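Side-chain contacts in exocyst complex component EXO70 (Saccharomyces cerevisiae, PDB 2B1E), which takes part in the secretory pathway as a subunit of the exocyst, which tethers secretory vesicles to sites of exocytosis, and plays a role in exocyst assembly: residues F371-I376 with L435-E440; T422-I427 with S443-L448; A84-Y89 with L127-G132; D141-E146 with D199-Q204. All coordinates share one frame; numbering follows the deposited sequence.

Interaction 1. Residues F371-I376 with L435-E440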
loop_
_atom_site.group_PDB
_atom_site.type_symbol
_atom_site.label_atom_id
_atom_site.label_comp_id
_atom_site.label_asym_id
_atom_site.label_seq_id
_atom_site.Cartn_x
_atom_site.Cartn_y
_atom_site.Cartn_z
ATOM N N PHE A 371 -10.538 -0.543 9.180
ATOM C CA PHE A 371 -10.673 0.461 8.128
ATOM C C PHE A 371 -11.847 0.160 7.202
ATOM O O PHE A 371 -12.636 1.043 6.881
ATOM C CB PHE A 371 -9.396 0.539 7.284
ATOM C CG PHE A 371 -9.547 1.378 6.047
ATOM C CD1 PHE A 371 -9.701 2.756 6.140
ATOM C CD2 PHE A 371 -9.591 0.782 4.791
ATOM C CE1 PHE A 371 -9.900 3.531 5.002
ATOM C CE2 PHE A 371 -9.791 1.549 3.642
ATOM C CZ PHE A 371 -9.947 2.928 3.749
ATOM N N ILE A 372 -11.948 -1.087 6.753
ATOM C CA ILE A 372 -13.031 -1.458 5.856
ATOM C C ILE A 372 -14.366 -1.296 6.574
ATOM O O ILE A 372 -15.311 -0.743 6.016
ATOM C CB ILE A 372 -12.889 -2.917 5.376
ATOM C CG1 ILE A 372 -11.474 -3.148 4.832
ATOM C CG2 ILE A 372 -13.930 -3.220 4.310
ATOM C CD1 ILE A 372 -11.017 -2.118 3.820
ATOM N N SER A 373 -14.424 -1.777 7.813
ATOM C CA SER A 373 -15.633 -1.687 8.622
ATOM C C SER A 373 -15.976 -0.222 8.883
ATOM O O SER A 373 -17.146 0.156 8.880
ATOM C CB SER A 373 -15.444 -2.432 9.952
ATOM O OG SER A 373 -15.431 -3.844 9.764
ATOM N N ASP A 374 -14.956 0.600 9.103
ATOM C CA ASP A 374 -15.178 2.023 9.346
ATOM C C ASP A 374 -15.763 2.675 8.095
ATOM O O ASP A 374 -16.631 3.545 8.190
ATOM C CB ASP A 374 -13.870 2.720 9.729
ATOM C CG ASP A 374 -13.502 2.509 11.185
ATOM O OD1 ASP A 374 -14.296 1.885 11.919
ATOM O OD2 ASP A 374 -12.418 2.975 11.596
ATOM N N CYS A 375 -15.292 2.241 6.929
ATOM C CA CYS A 375 -15.777 2.767 5.657
ATOM C C CYS A 375 -17.258 2.454 5.453
ATOM O O CYS A 375 -18.034 3.316 5.029
ATOM C CB CYS A 375 -14.969 2.180 4.491
ATOM S SG CYS A 375 -13.343 2.955 4.211
ATOM N N ILE A 376 -17.649 1.215 5.745
ATOM C CA ILE A 376 -19.039 0.810 5.585
ATOM C C ILE A 376 -19.912 1.523 6.614
ATOM O O ILE A 376 -21.043 1.897 6.311
ATOM C CB ILE A 376 -19.177 -0.722 5.696
ATOM C CG1 ILE A 376 -18.399 -1.374 4.547
ATOM C CG2 ILE A 376 -20.642 -1.133 5.612
ATOM C CD1 ILE A 376 -18.216 -2.873 4.698
ATOM N N LEU A 435 -12.618 -12.091 3.005
ATOM C CA LEU A 435 -11.573 -12.675 3.836
ATOM C C LEU A 435 -10.904 -11.664 4.754
ATOM O O LEU A 435 -10.424 -12.020 5.828
ATOM C CB LEU A 435 -10.515 -13.342 2.958
ATOM C CG LEU A 435 -11.030 -14.478 2.071
ATOM C CD1 LEU A 435 -9.859 -15.117 1.340
ATOM C CD2 LEU A 435 -11.751 -15.515 2.922
ATOM N N MET A 436 -10.874 -10.402 4.338
ATOM C CA MET A 436 -10.244 -9.365 5.146
ATOM C C MET A 436 -11.089 -8.995 6.365
ATOM O O MET A 436 -10.555 -8.574 7.391
ATOM C CB MET A 436 -9.983 -8.118 4.295
ATOM C CG MET A 436 -9.264 -8.404 2.982
ATOM S SD MET A 436 -8.911 -6.917 2.022
ATOM C CE MET A 436 -7.125 -6.847 2.132
ATOM N N LEU A 437 -12.407 -9.155 6.251
ATOM C CA LEU A 437 -13.323 -8.831 7.347
ATOM C C LEU A 437 -13.520 -10.015 8.285
ATOM O O LEU A 437 -14.226 -9.917 9.290
ATOM C CB LEU A 437 -14.677 -8.390 6.785
ATOM C CG LEU A 437 -14.687 -7.029 6.084
ATOM C CD1 LEU A 437 -15.969 -6.853 5.286
ATOM C CD2 LEU A 437 -14.531 -5.930 7.127
ATOM N N ALA A 438 -12.881 -11.130 7.948
ATOM C CA ALA A 438 -12.967 -12.352 8.737
ATOM C C ALA A 438 -13.059 -12.080 10.232
ATOM O O ALA A 438 -12.166 -11.469 10.818
ATOM C CB ALA A 438 -11.767 -13.234 8.448
ATOM N N GLY A 439 -14.149 -12.534 10.841
ATOM C CA GLY A 439 -14.333 -12.348 12.268
ATOM C C GLY A 439 -14.994 -11.044 12.675
ATOM O O GLY A 439 -16.196 -10.852 12.478
ATOM N N GLU A 440 -14.195 -10.155 13.257
ATOM C CA GLU A 440 -14.658 -8.849 13.722
ATOM C C GLU A 440 -15.477 -8.079 12.684
ATOM O O GLU A 440 -16.565 -7.589 12.984
ATOM C CB GLU A 440 -13.453 -8.004 14.149
ATOM C CG GLU A 440 -13.768 -6.535 14.366
ATOM C CD GLU A 440 -14.495 -6.274 15.665
ATOM O OE1 GLU A 440 -15.192 -7.188 16.159
ATOM O OE2 GLU A 440 -14.377 -5.146 16.188
#
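Ile-372, on helix 364-391, and Leu-437, in the turn just after the short helix 433-436, bring their CA atoms to 7.5 Å, the nearest backbone approach of the two segments. The case illustrates how an all-helical rod of the EXO70 family packs an inter-helix turn, and not only helix flanks, into a bundle: the turn inserts one leucine against the side of a helix. The CA-CB bond of Leu-437 does not aim at that helix, but with CG beside its own backbone N (chi1 -70°) the branched end swings inward. One methyl, CD2, makes all the close contacts. Leu-437 CD2 lies 3.9 Å from Ile-372 CB and 4.0 Å from Ile-372 CG2, so the leucine crosses the base of the isoleucine obliquely and meets its short branch rather than its CD1 end. Around this core, Leu-437 also touches Val-428 and His-442, while Ile-376, one turn further along, packs on Leu-421, Val-424 and Leu-445. Asp-374, on a different face of the helix, forms salt bridges with Arg-339 and Arg-444. After Leu-437 the chain turns sharply. Gly-439 holds the N-cap position before the next helix with backbone angles (88°, -108°) at which a side chain would press on the preceding carbonyl O. The remaining neighbour of the methyl is a hydroxyl: Ser-373 OG is 3.5 Å from Leu-437 CD2, a van der Waals contact of the hydroxyl, whose oxygen also takes part in a weak hydrogen bond with Ser-369 O.

Interaction 2. Residues T422-I427 with S443-L448; sequences TLVEQI and SRLERL
Glu-425 and Leu-445 face each other where two helices run almost antiparallel (164°), their CA atoms 8.3 Å apart and the axes of the two short segments 11.8 Å apart at closest. At such a spacing the conformation of each side chain decides whether it can touch across the gap. Glu-425 reaches over by stretching out: CG lies opposite the backbone N and the chain stays extended beyond it, which carries OE2 to 4.3 Å from Leu-445 CD2. Glu-446 takes the contrary route. Its CB points away from helix 410-429, yet a bend about the CB-CG bond (chi2 -58°) brings the carboxylate back toward that helix. The two acids cross with their planes 39° apart, Glu-425 OE2 and Glu-446 OE2 being 3.8 Å from each other.

Two negative groups this close would be expected to repel, but Lys-449, one turn past Leu-445, forms salt bridges with both Glu-425 OE1 and Glu-446 OE2, so the pair is better read as a lysine held between two acids. The setting is an antiparallel helical hairpin, helix 410-429 returning as helix 440-473 through the short helix 433-436, with the acids on its more open side and apolar groups deeper in. On that inner side Leu-445 extends its branches toward the other helix, and its CD1 comes 4.5 Å from Val-424 CG1, a loose touch. Val-424 is also covered by Thr-313 and Met-317 of helix 311-323, whereas Arg-444, on another face of its helix, forms a salt bridge with Asp-377.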
loop_
_atom_site.group_PDB
_atom_site.type_symbol
_atom_site.label_atom_id
_atom_site.label_comp_id
_atom_site.label_asym_id
_atom_site.label_seq_id
_atom_site.Cartn_x
_atom_site.Cartn_y
_atom_site.Cartn_z
ATOM N N THR A 422 -27.357 -4.089 1.251
ATOM C CA THR A 422 -27.527 -5.350 0.535
ATOM C C THR A 422 -26.456 -5.456 -0.547
ATOM O O THR A 422 -25.826 -6.507 -0.706
ATOM C CB THR A 422 -28.926 -5.456 -0.106
ATOM O OG1 THR A 422 -29.882 -5.778 0.906
ATOM C CG2 THR A 422 -28.949 -6.540 -1.181
ATOM N N LEU A 423 -26.246 -4.369 -1.289
ATOM C CA LEU A 423 -25.216 -4.369 -2.320
ATOM C C LEU A 423 -23.862 -4.439 -1.616
ATOM O O LEU A 423 -22.953 -5.134 -2.075
ATOM C CB LEU A 423 -25.285 -3.110 -3.190
ATOM C CG LEU A 423 -24.115 -2.992 -4.178
ATOM C CD1 LEU A 423 -24.108 -4.198 -5.106
ATOM C CD2 LEU A 423 -24.225 -1.712 -4.979
ATOM N N VAL A 424 -23.729 -3.736 -0.492
ATOM C CA VAL A 424 -22.473 -3.755 0.258
ATOM C C VAL A 424 -22.048 -5.182 0.607
ATOM O O VAL A 424 -20.887 -5.561 0.427
ATOM C CB VAL A 424 -22.580 -2.955 1.574
ATOM C CG1 VAL A 424 -21.370 -3.241 2.466
ATOM C CG2 VAL A 424 -22.663 -1.478 1.271
ATOM N N GLU A 425 -22.990 -5.971 1.108
ATOM C CA GLU A 425 -22.700 -7.350 1.482
ATOM C C GLU A 425 -22.417 -8.253 0.277
ATOM O O GLU A 425 -21.617 -9.189 0.365
ATOM C CB GLU A 425 -23.856 -7.913 2.308
ATOM C CG GLU A 425 -23.694 -9.366 2.689
ATOM C CD GLU A 425 -24.405 -9.699 3.979
ATOM O OE1 GLU A 425 -25.582 -9.307 4.131
ATOM O OE2 GLU A 425 -23.782 -10.355 4.840
ATOM N N GLN A 426 -23.068 -7.964 -0.845
ATOM C CA GLN A 426 -22.873 -8.743 -2.059
ATOM C C GLN A 426 -21.463 -8.547 -2.608
ATOM O O GLN A 426 -20.805 -9.507 -3.026
ATOM C CB GLN A 426 -23.902 -8.331 -3.118
ATOM C CG GLN A 426 -25.340 -8.564 -2.687
ATOM C CD GLN A 426 -26.341 -8.149 -3.740
ATOM O OE1 GLN A 426 -26.207 -7.093 -4.359
ATOM N NE2 GLN A 426 -27.365 -8.971 -3.942
ATOM N N ILE A 427 -20.999 -7.303 -2.599
ATOM C CA ILE A 427 -19.668 -6.985 -3.105
ATOM C C ILE A 427 -18.565 -7.473 -2.171
ATOM O O ILE A 427 -17.433 -7.707 -2.604
ATOM C CB ILE A 427 -19.537 -5.471 -3.367
ATOM C CG1 ILE A 427 -20.358 -5.116 -4.610
ATOM C CG2 ILE A 427 -18.068 -5.077 -3.548
ATOM C CD1 ILE A 427 -20.387 -3.650 -4.938
ATOM N N SER A 443 -19.028 -9.406 11.933
ATOM C CA SER A 443 -19.882 -9.186 13.091
ATOM C C SER A 443 -20.293 -7.715 13.178
ATOM O O SER A 443 -21.400 -7.400 13.617
ATOM C CB SER A 443 -19.169 -9.613 14.375
ATOM O OG SER A 443 -18.094 -8.745 14.675
ATOM N N ARG A 444 -19.411 -6.812 12.761
ATOM C CA ARG A 444 -19.747 -5.389 12.789
ATOM C C ARG A 444 -20.806 -5.114 11.731
ATOM O O ARG A 444 -21.744 -4.349 11.964
ATOM C CB ARG A 444 -18.517 -4.524 12.522
ATOM C CG ARG A 444 -17.570 -4.417 13.709
ATOM C CD ARG A 444 -16.384 -3.506 13.413
ATOM N NE ARG A 444 -16.802 -2.135 13.130
ATOM C CZ ARG A 444 -15.964 -1.119 12.942
ATOM N NH1 ARG A 444 -14.650 -1.315 13.009
ATOM N NH2 ARG A 444 -16.436 0.095 12.688
ATOM N N LEU A 445 -20.652 -5.745 10.568
ATOM C CA LEU A 445 -21.608 -5.579 9.482
ATOM C C LEU A 445 -22.971 -6.131 9.902
ATOM O O LEU A 445 -24.014 -5.603 9.505
ATOM C CB LEU A 445 -21.122 -6.305 8.228
ATOM C CG LEU A 445 -22.033 -6.218 7.002
ATOM C CD1 LEU A 445 -22.263 -4.761 6.599
ATOM C CD2 LEU A 445 -21.393 -6.989 5.864
ATOM N N GLU A 446 -22.969 -7.201 10.692
ATOM C CA GLU A 446 -24.237 -7.756 11.155
ATOM C C GLU A 446 -24.850 -6.767 12.133
ATOM O O GLU A 446 -26.062 -6.547 12.127
ATOM C CB GLU A 446 -24.041 -9.120 11.824
ATOM C CG GLU A 446 -23.750 -10.247 10.838
ATOM C CD GLU A 446 -24.848 -10.421 9.795
ATOM O OE1 GLU A 446 -26.010 -10.702 10.173
ATOM O OE2 GLU A 446 -24.553 -10.278 8.593
ATOM N N ARG A 447 -24.011 -6.155 12.962
ATOM C CA ARG A 447 -24.514 -5.180 13.913
ATOM C C ARG A 447 -25.110 -3.996 13.161
ATOM O O ARG A 447 -26.127 -3.447 13.572
ATOM C CB ARG A 447 -23.405 -4.708 14.862
ATOM C CG ARG A 447 -23.130 -5.671 16.015
ATOM C CD ARG A 447 -22.440 -4.967 17.182
ATOM N NE ARG A 447 -21.011 -4.755 16.965
ATOM C CZ ARG A 447 -20.103 -5.728 16.962
ATOM N NH1 ARG A 447 -20.472 -6.988 17.161
ATOM N NH2 ARG A 447 -18.820 -5.444 16.779
ATOM N N LEU A 448 -24.479 -3.609 12.055
ATOM C CA LEU A 448 -24.976 -2.499 11.243
ATOM C C LEU A 448 -26.369 -2.816 10.705
ATOM O O LEU A 448 -27.283 -1.995 10.798
ATOM C CB LEU A 448 -24.055 -2.235 10.049
ATOM C CG LEU A 448 -23.381 -0.867 9.907
ATOM C CD1 LEU A 448 -22.976 -0.682 8.451
ATOM C CD2 LEU A 448 -24.312 0.260 10.338
#

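Interaction 3. Residues A84-Y89 with L127-G132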
loop_
_atom_site.group_PDB
_atom_site.type_symbol
_atom_site.label_atom_id
_atom_site.label_comp_id
_atom_site.label_asym_id
_atom_site.label_seq_id
_atom_site.Cartn_x
_atom_site.Cartn_y
_atom_site.Cartn_z
ATOM N N ALA A 84 51.017 4.628 -18.383
ATOM C CA ALA A 84 49.877 5.101 -19.161
ATOM C C ALA A 84 49.286 3.897 -19.906
ATOM O O ALA A 84 48.076 3.796 -20.085
ATOM C CB ALA A 84 50.320 6.190 -20.146
ATOM N N GLN A 85 50.150 2.979 -20.319
ATOM C CA GLN A 85 49.712 1.776 -21.021
ATOM C C GLN A 85 48.924 0.866 -20.077
ATOM O O GLN A 85 47.969 0.194 -20.491
ATOM C CB GLN A 85 50.928 1.038 -21.589
ATOM C CG GLN A 85 50.618 -0.308 -22.224
ATOM C CD GLN A 85 49.554 -0.231 -23.303
ATOM O OE1 GLN A 85 49.616 0.618 -24.201
ATOM N NE2 GLN A 85 48.571 -1.125 -23.226
ATOM N N LEU A 86 49.335 0.847 -18.809
ATOM C CA LEU A 86 48.656 0.053 -17.798
ATOM C C LEU A 86 47.236 0.565 -17.607
ATOM O O LEU A 86 46.312 -0.216 -17.393
ATOM C CB LEU A 86 49.424 0.111 -16.474
ATOM C CG LEU A 86 50.677 -0.770 -16.476
ATOM C CD1 LEU A 86 51.508 -0.476 -15.240
ATOM C CD2 LEU A 86 50.271 -2.236 -16.523
ATOM N N ARG A 87 47.066 1.881 -17.690
ATOM C CA ARG A 87 45.747 2.472 -17.542
ATOM C C ARG A 87 44.873 2.144 -18.744
ATOM O O ARG A 87 43.704 1.820 -18.584
ATOM C CB ARG A 87 45.846 3.988 -17.384
ATOM C CG ARG A 87 46.483 4.419 -16.082
ATOM C CD ARG A 87 46.437 5.933 -15.904
ATOM N NE ARG A 87 47.432 6.329 -14.919
ATOM C CZ ARG A 87 48.654 6.754 -15.222
ATOM N NH1 ARG A 87 49.032 6.859 -16.490
ATOM N NH2 ARG A 87 49.511 7.039 -14.250
ATOM N N VAL A 88 45.437 2.255 -19.944
ATOM C CA VAL A 88 44.696 1.938 -21.169
ATOM C C VAL A 88 44.203 0.489 -21.094
ATOM O O VAL A 88 43.044 0.175 -21.390
ATOM C CB VAL A 88 45.608 2.078 -22.434
ATOM C CG1 VAL A 88 44.879 1.535 -23.664
ATOM C CG2 VAL A 88 45.976 3.533 -22.648
ATOM N N TYR A 89 45.104 -0.391 -20.691
ATOM C CA TYR A 89 44.812 -1.816 -20.572
ATOM C C TYR A 89 43.720 -2.066 -19.526
ATOM O O TYR A 89 42.837 -2.906 -19.719
ATOM C CB TYR A 89 46.088 -2.560 -20.172
ATOM C CG TYR A 89 46.044 -4.052 -20.399
ATOM C CD1 TYR A 89 46.290 -4.589 -21.659
ATOM C CD2 TYR A 89 45.793 -4.928 -19.344
ATOM C CE1 TYR A 89 46.297 -5.967 -21.867
ATOM C CE2 TYR A 89 45.797 -6.295 -19.534
ATOM C CZ TYR A 89 46.054 -6.812 -20.800
ATOM O OH TYR A 89 46.098 -8.167 -20.982
ATOM N N LEU A 127 45.236 -2.442 -9.914
ATOM C CA LEU A 127 44.825 -1.611 -8.785
ATOM C C LEU A 127 45.927 -1.627 -7.740
ATOM O O LEU A 127 46.297 -0.585 -7.196
ATOM C CB LEU A 127 43.541 -2.145 -8.154
ATOM C CG LEU A 127 42.280 -1.778 -8.926
ATOM C CD1 LEU A 127 41.151 -2.682 -8.489
ATOM C CD2 LEU A 127 41.946 -0.297 -8.703
ATOM N N ASP A 128 46.438 -2.822 -7.449
ATOM C CA ASP A 128 47.511 -2.964 -6.475
ATOM C C ASP A 128 48.764 -2.242 -6.941
ATOM O O ASP A 128 49.460 -1.604 -6.150
ATOM C CB ASP A 128 47.830 -4.437 -6.222
ATOM C CG ASP A 128 46.828 -5.097 -5.281
ATOM O OD1 ASP A 128 46.464 -4.476 -4.256
ATOM O OD2 ASP A 128 46.420 -6.240 -5.555
ATOM N N TYR A 129 49.063 -2.343 -8.228
ATOM C CA TYR A 129 50.231 -1.647 -8.751
ATOM C C TYR A 129 50.117 -0.141 -8.455
ATOM O O TYR A 129 51.033 0.476 -7.903
ATOM C CB TYR A 129 50.339 -1.832 -10.271
ATOM C CG TYR A 129 51.483 -1.027 -10.864
ATOM C CD1 TYR A 129 52.783 -1.541 -10.906
ATOM C CD2 TYR A 129 51.277 0.284 -11.313
ATOM C CE1 TYR A 129 53.850 -0.764 -11.379
ATOM C CE2 TYR A 129 52.323 1.054 -11.779
ATOM C CZ TYR A 129 53.604 0.530 -11.810
ATOM O OH TYR A 129 54.626 1.321 -12.266
ATOM N N PHE A 130 48.995 0.462 -8.828
ATOM C CA PHE A 130 48.849 1.897 -8.615
ATOM C C PHE A 130 48.653 2.317 -7.164
ATOM O O PHE A 130 49.034 3.431 -6.782
ATOM C CB PHE A 130 47.751 2.455 -9.515
ATOM C CG PHE A 130 48.183 2.605 -10.950
ATOM C CD1 PHE A 130 49.193 3.510 -11.293
ATOM C CD2 PHE A 130 47.612 1.826 -11.950
ATOM C CE1 PHE A 130 49.629 3.633 -12.615
ATOM C CE2 PHE A 130 48.037 1.942 -13.268
ATOM C CZ PHE A 130 49.049 2.846 -13.602
ATOM N N HIS A 131 48.064 1.450 -6.352
ATOM C CA HIS A 131 47.914 1.782 -4.940
ATOM C C HIS A 131 49.321 1.721 -4.362
ATOM O O HIS A 131 49.662 2.462 -3.448
ATOM C CB HIS A 131 46.987 0.785 -4.239
ATOM C CG HIS A 131 45.535 1.128 -4.376
ATOM N ND1 HIS A 131 44.907 2.038 -3.552
ATOM C CD2 HIS A 131 44.611 0.748 -5.291
ATOM C CE1 HIS A 131 43.660 2.205 -3.955
ATOM N NE2 HIS A 131 43.455 1.434 -5.009
ATOM N N GLY A 132 50.148 0.850 -4.931
ATOM C CA GLY A 132 51.516 0.723 -4.465
ATOM C C GLY A 132 52.412 1.878 -4.881
ATOM O O GLY A 132 53.459 2.116 -4.262
#
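Tyr-129 and Phe-130, neighbours in sequence, meet helix 66-94 through contrasting first torsions: the tyrosine CG stands opposite its backbone N (chi1 175°), the phenylalanine CG opposite its carbonyl carbon. The two rings meet different parts of Leu-86. Leu-86 CD1 sits over one face of Tyr-129 in a CH-pi contact, 4.0 Å from the ring centroid, while its CB lies 3.9 Å from Phe-130 CE2. The aromatic pair is itself packed, Tyr-129 CD2 standing 3.7 Å above the plane of Phe-130, over the ring centre.

Arg-87 packs on the phenylalanine as well. Its chain runs extended from CG to NE across the phenylalanine at roughly a right angle, with CG 3.9 Å from Phe-130 CZ. The guanidinium is turned only 27° from the ring plane, and its NH2 comes obliquely to the ring, 3.8 Å from Phe-130 CE1. That same nitrogen forms a salt bridge with Glu-135, and Tyr-129 OH is hydrogen-bonded to Glu-83, so both polar ends are tied while the shafts pack. With helix 38-56 covering the tyrosine and helix 136-155 the phenylalanine, this is an obliquely antiparallel helix pair (143°) near the N-terminal end of the elongated all-helical rod.

Interaction 4. Residues D141-E146 with D199-Q204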
loop_
_atom_site.group_PDB
_atom_site.type_symbol
_atom_site.label_atom_id
_atom_site.label_comp_id
_atom_site.label_asym_id
_atom_site.label_seq_id
_atom_site.Cartn_x
_atom_site.Cartn_y
_atom_site.Cartn_z
ATOM N N ASP A 141 39.400 6.398 -9.191
ATOM C CA ASP A 141 38.488 7.275 -9.935
ATOM C C ASP A 141 38.210 6.715 -11.336
ATOM O O ASP A 141 37.097 6.838 -11.851
ATOM C CB ASP A 141 39.052 8.695 -10.054
ATOM C CG ASP A 141 39.107 9.425 -8.713
ATOM O OD1 ASP A 141 38.240 9.179 -7.844
ATOM O OD2 ASP A 141 40.017 10.264 -8.539
ATOM N N ILE A 142 39.218 6.099 -11.946
ATOM C CA ILE A 142 39.058 5.486 -13.265
ATOM C C ILE A 142 38.115 4.289 -13.148
ATOM O O ILE A 142 37.192 4.131 -13.956
ATOM C CB ILE A 142 40.428 5.028 -13.847
ATOM C CG1 ILE A 142 41.217 6.248 -14.313
ATOM C CG2 ILE A 142 40.219 4.080 -15.044
ATOM C CD1 ILE A 142 42.688 5.988 -14.554
ATOM N N LEU A 143 38.339 3.448 -12.137
ATOM C CA LEU A 143 37.474 2.293 -11.921
ATOM C C LEU A 143 36.034 2.775 -11.758
ATOM O O LEU A 143 35.137 2.354 -12.488
ATOM C CB LEU A 143 37.886 1.526 -10.663
ATOM C CG LEU A 143 36.961 0.378 -10.218
ATOM C CD1 LEU A 143 36.857 -0.672 -11.319
ATOM C CD2 LEU A 143 37.502 -0.269 -8.932
ATOM N N VAL A 144 35.825 3.664 -10.795
ATOM C CA VAL A 144 34.498 4.210 -10.514
ATOM C C VAL A 144 33.863 4.833 -11.749
ATOM O O VAL A 144 32.706 4.560 -12.066
ATOM C CB VAL A 144 34.568 5.284 -9.406
ATOM C CG1 VAL A 144 33.251 6.043 -9.320
ATOM C CG2 VAL A 144 34.895 4.627 -8.086
ATOM N N GLY A 145 34.633 5.668 -12.436
ATOM C CA GLY A 145 34.134 6.339 -13.622
ATOM C C GLY A 145 33.681 5.391 -14.712
ATOM O O GLY A 145 32.609 5.570 -15.282
ATOM N N GLU A 146 34.487 4.376 -15.001
ATOM C CA GLU A 146 34.144 3.423 -16.046
ATOM C C GLU A 146 32.928 2.566 -15.698
ATOM O O GLU A 146 32.072 2.330 -16.548
ATOM C CB GLU A 146 35.338 2.520 -16.362
ATOM C CG GLU A 146 36.513 3.231 -17.024
ATOM C CD GLU A 146 36.103 4.046 -18.245
ATOM O OE1 GLU A 146 35.510 3.476 -19.186
ATOM O OE2 GLU A 146 36.377 5.264 -18.262
ATOM N N ASP A 199 34.107 -6.726 -3.883
ATOM C CA ASP A 199 34.591 -7.788 -3.009
ATOM C C ASP A 199 35.603 -8.650 -3.760
ATOM O O ASP A 199 36.569 -9.134 -3.171
ATOM C CB ASP A 199 33.438 -8.669 -2.522
ATOM C CG ASP A 199 32.631 -8.015 -1.416
ATOM O OD1 ASP A 199 33.056 -6.946 -0.924
ATOM O OD2 ASP A 199 31.580 -8.574 -1.039
ATOM N N ASP A 200 35.379 -8.845 -5.060
ATOM C CA ASP A 200 36.294 -9.660 -5.856
ATOM C C ASP A 200 37.606 -8.937 -6.155
ATOM O O ASP A 200 38.669 -9.553 -6.202
ATOM C CB ASP A 200 35.659 -10.060 -7.205
ATOM C CG ASP A 200 34.761 -11.292 -7.107
ATOM O OD1 ASP A 200 34.793 -12.006 -6.080
ATOM O OD2 ASP A 200 34.029 -11.556 -8.086
ATOM N N LEU A 201 37.529 -7.629 -6.343
ATOM C CA LEU A 201 38.700 -6.837 -6.710
ATOM C C LEU A 201 39.704 -6.469 -5.625
ATOM O O LEU A 201 40.884 -6.291 -5.919
ATOM C CB LEU A 201 38.242 -5.557 -7.411
ATOM C CG LEU A 201 37.578 -5.716 -8.788
ATOM C CD1 LEU A 201 37.174 -4.353 -9.322
ATOM C CD2 LEU A 201 38.556 -6.392 -9.759
ATOM N N TYR A 202 39.251 -6.355 -4.384
ATOM C CA TYR A 202 40.147 -5.962 -3.292
ATOM C C TYR A 202 40.315 -7.054 -2.258
ATOM O O TYR A 202 39.651 -8.087 -2.322
ATOM C CB TYR A 202 39.593 -4.719 -2.593
ATOM C CG TYR A 202 39.599 -3.482 -3.450
ATOM C CD1 TYR A 202 40.732 -2.687 -3.541
ATOM C CD2 TYR A 202 38.470 -3.108 -4.171
ATOM C CE1 TYR A 202 40.741 -1.544 -4.327
ATOM C CE2 TYR A 202 38.470 -1.967 -4.959
ATOM C CZ TYR A 202 39.609 -1.192 -5.033
ATOM O OH TYR A 202 39.620 -0.063 -5.814
ATOM N N SER A 203 41.209 -6.812 -1.304
ATOM C CA SER A 203 41.429 -7.755 -0.221
ATOM C C SER A 203 40.173 -7.665 0.637
ATOM O O SER A 203 39.444 -6.674 0.576
ATOM C CB SER A 203 42.678 -7.378 0.586
ATOM O OG SER A 203 43.845 -7.539 -0.208
ATOM N N GLN A 204 39.922 -8.698 1.430
ATOM C CA GLN A 204 38.726 -8.770 2.268
ATOM C C GLN A 204 38.404 -7.572 3.169
ATOM O O GLN A 204 37.241 -7.178 3.287
ATOM C CB GLN A 204 38.787 -10.053 3.111
ATOM C CG GLN A 204 37.605 -10.269 4.051
ATOM C CD GLN A 204 37.551 -11.692 4.600
ATOM O OE1 GLN A 204 36.727 -12.007 5.463
ATOM N NE2 GLN A 204 38.425 -12.557 4.095
#
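Leu-143 of helix 136-155 looks across to Leu-201, the last residue of helix 180-201, with 10.6 Å between their CA atoms, wide enough that side chains alone span the gap. Directly after Leu-201 the chain leaves helical geometry: Tyr-202 has phi -116° and psi 174°, and the backbone runs extended through Ser-203, in the connection toward helix 209-233.

One side chain on the first helix serves both sides of that break. In Leu-143, CG lies opposite the backbone N (chi1 173°), and the two methyls project at the far segment. The leucines meet tip to tip: Leu-201 CD1 lies 4.1 Å from Leu-143 CD2 and 4.2 Å from Leu-143 CD1, fitting against both branches. Tyr-202 comes in from the opposite direction to Leu-143. Its CA-CB bond does not aim at helix 136-155, but the length of the ring brings the far end over, with OH 3.8 Å from Leu-143 CD2. The nearest ring carbon, Tyr-202 CE2, stays at 4.4 Å from the same methyl, so this is a touch at the phenolic end.

Further helices fill in the surroundings. Leu-94 of helix 66-94 packs on Leu-143, while Leu-120 and Leu-123 of helix 117-132 cover Leu-201, whose carbonyl O accepts a hydrogen bond from Ser-124 OG. Tyr-202 in turn leans on Leu-127 and Val-212. A leucine packed against the last residue of a helix and the first residue beyond it exemplifies how consecutive helices are joined in the helical-bundle rod of EXO70.

In the fold
From the N terminus, interaction 3 comes first, closing the loop that brings helix 117-132 back onto helix 66-94. Interaction 4 follows in series, joining helix 136-155 to the end of helix 180-201, yet in space the two are neighbours, their centres 12 Å apart, touching through Arg-87 with Ile-142. Far along the rod, interaction 1 brings the turn after helix 433-436 back onto helix 364-391, and interaction 2, 74 Å from interaction 3 between centres, closes the hairpin of helices 410-429 and 440-473. These two cross: 422-427 falls between 371-376 and 435-440, and 443-448 after both. Ile-376, packed against Val-424 and Leu-448, joins them.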